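Local coordinates for molybdenum-binding-protein (Azotobacter vinelandii, PDB 1H9M), which binds molybdate and, as a cytoplasmic molybdate-binding protein, probably takes part in molybdenum homeostasis, at residues Val67-Asp72 against Ala98-Ala103. Sequence-based numbering, arbitrary orientation.
Sequences VLLMTD and AEVTLA
Leu69 and Val100 have the closest CA atoms of the two segments, 8.9 Å apart. At that spacing the strands are not neighbours in a sheet, and the contact is made by side chains alone. Residues 68-70 form a short strand, and the chain turns a corner at Thr71. Residues 98-103 lie within the longer strand 97-104. The side chains of Leu69, Val100 and Leu102 leave the backbone toward the other segment.

Leu69 carries its side of the contact with both methyl branches. Its CD1 lies anti to CA (chi2 172°), which extends this branch to Val100. There CD1 packs 3.7 Å from CG1 of Val100 and 3.8 Å from its CB. The two side chains meet at a slant. The other branch of Leu69 turns to Leu102, where CD2 is 3.9 Å from Leu102 CD1. These two leucines run past each other in opposite directions.

Within this chain both strands belong to one antiparallel sheet of five strands, in the order 68-70, 129-134, 82-93, 97-104, 109-115. The TOBE family belongs to the OB clan, and the contact is consistent with a sheet curled into a small barrel, where strands with others between them can meet across the inside. Leu124 and Ser112 also touch Leu69. Replacing Leu69 by an alanine removes both methyl branches and would probably leave Val100 CG1 and Leu102 CD1 without their partner, with a gap where the leucine had been.

The side chain of Leu69 is about 7 Å from a bound molybdate. Its backbone N is hydrogen-bonded to Ser7 OG of the second subunit, and Met70 and Asp72 pair antiparallel with a strand of that subunit.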
loop_
_atom_site.group_PDB
_atom_site.type_symbol
_atom_site.label_atom_id
_atom_site.label_comp_id
_atom_site.label_asym_id
_atom_site.label_seq_id
_atom_site.Cartn_x
_atom_site.Cartn_y
_atom_site.Cartn_z
ATOM N N VAL A 67 -4.518 4.991 4.432
ATOM C CA VAL A 67 -4.470 6.364 5.028
ATOM C C VAL A 67 -3.943 6.338 6.437
ATOM O O VAL A 67 -4.517 5.566 7.254
ATOM C CB VAL A 67 -5.937 6.928 5.003
ATOM C CG1 VAL A 67 -5.923 8.327 5.607
ATOM C CG2 VAL A 67 -6.511 6.921 3.573
ATOM N N LEU A 68 -2.868 7.091 6.674
ATOM C CA LEU A 68 -2.409 7.137 8.071
ATOM C C LEU A 68 -3.150 8.343 8.747
ATOM O O LEU A 68 -3.602 9.213 8.033
ATOM C CB LEU A 68 -0.952 7.497 8.088
ATOM C CG LEU A 68 -0.018 6.389 7.565
ATOM C CD1 LEU A 68 -0.121 6.220 6.061
ATOM C CD2 LEU A 68 1.407 6.867 7.884
ATOM N N LEU A 69 -3.216 8.273 10.072
ATOM C CA LEU A 69 -3.755 9.439 10.798
ATOM C C LEU A 69 -2.682 10.068 11.680
ATOM O O LEU A 69 -1.905 9.326 12.274
ATOM C CB LEU A 69 -4.959 9.094 11.680
ATOM C CG LEU A 69 -6.198 8.665 10.846
ATOM C CD1 LEU A 69 -7.256 8.141 11.869
ATOM C CD2 LEU A 69 -6.793 9.784 10.048
ATOM N N MET A 70 -2.627 11.400 11.729
ATOM C CA MET A 70 -1.584 11.968 12.595
ATOM C C MET A 70 -2.221 13.074 13.472
ATOM O O MET A 70 -3.036 13.781 12.905
ATOM C CB MET A 70 -0.408 12.449 11.752
ATOM C CG MET A 70 0.674 13.255 12.486
ATOM S SD MET A 70 1.991 13.651 11.287
ATOM C CE MET A 70 1.185 14.723 10.210
ATOM N N THR A 71 -1.884 13.035 14.769
ATOM C CA THR A 71 -2.465 14.172 15.538
ATOM C C THR A 71 -1.404 15.179 15.941
ATOM O O THR A 71 -1.757 16.238 16.453
ATOM C CB THR A 71 -3.226 13.717 16.792
ATOM O OG1 THR A 71 -2.369 12.901 17.577
ATOM C CG2 THR A 71 -4.474 12.943 16.390
ATOM N N ASP A 72 -0.145 14.779 15.873
ATOM C CA ASP A 72 0.945 15.700 16.243
ATOM C C ASP A 72 2.186 15.272 15.474
ATOM O O ASP A 72 2.718 14.195 15.734
ATOM C CB ASP A 72 1.199 15.625 17.745
ATOM C CG ASP A 72 2.339 16.494 18.242
ATOM O OD1 ASP A 72 2.722 17.442 17.520
ATOM O OD2 ASP A 72 2.827 16.202 19.361
ATOM N N ALA A 98 -10.155 -0.237 13.610
ATOM C CA ALA A 98 -11.226 0.710 13.733
ATOM C C ALA A 98 -11.285 1.621 12.499
ATOM O O ALA A 98 -10.220 1.973 11.990
ATOM C CB ALA A 98 -11.036 1.698 14.911
ATOM N N GLU A 99 -12.479 1.953 12.031
ATOM C CA GLU A 99 -12.626 2.778 10.825
ATOM C C GLU A 99 -12.888 4.201 11.301
ATOM O O GLU A 99 -13.849 4.435 12.061
ATOM C CB GLU A 99 -13.784 2.249 9.967
ATOM C CG GLU A 99 -14.077 2.971 8.668
ATOM C CD GLU A 99 -15.154 2.271 7.833
ATOM O OE1 GLU A 99 -15.778 1.320 8.350
ATOM O OE2 GLU A 99 -15.413 2.625 6.668
ATOM N N VAL A 100 -12.006 5.095 10.979
ATOM C CA VAL A 100 -12.123 6.500 11.422
ATOM C C VAL A 100 -12.485 7.371 10.239
ATOM O O VAL A 100 -11.726 7.404 9.257
ATOM C CB VAL A 100 -10.816 6.969 12.039
ATOM C CG1 VAL A 100 -10.899 8.440 12.515
ATOM C CG2 VAL A 100 -10.390 6.136 13.239
ATOM N N THR A 101 -13.581 8.156 10.319
ATOM C CA THR A 101 -13.832 9.104 9.210
ATOM C C THR A 101 -13.579 10.535 9.713
ATOM O O THR A 101 -13.992 10.858 10.833
ATOM C CB THR A 101 -15.291 8.957 8.775
ATOM O OG1 THR A 101 -15.545 7.640 8.232
ATOM C CG2 THR A 101 -15.724 9.959 7.707
ATOM N N LEU A 102 -12.862 11.328 8.907
ATOM C CA LEU A 102 -12.625 12.743 9.262
ATOM C C LEU A 102 -13.429 13.602 8.270
ATOM O O LEU A 102 -13.658 13.248 7.123
ATOM C CB LEU A 102 -11.184 13.179 9.032
ATOM C CG LEU A 102 -10.030 12.370 9.581
ATOM C CD1 LEU A 102 -8.698 13.078 9.316
ATOM C CD2 LEU A 102 -10.124 12.079 11.074
ATOM N N ALA A 103 -13.854 14.763 8.766
ATOM C CA ALA A 103 -14.517 15.777 7.952
ATOM C C ALA A 103 -13.441 16.821 7.644
ATOM O O ALA A 103 -12.780 17.371 8.529
ATOM C CB ALA A 103 -15.687 16.370 8.742
#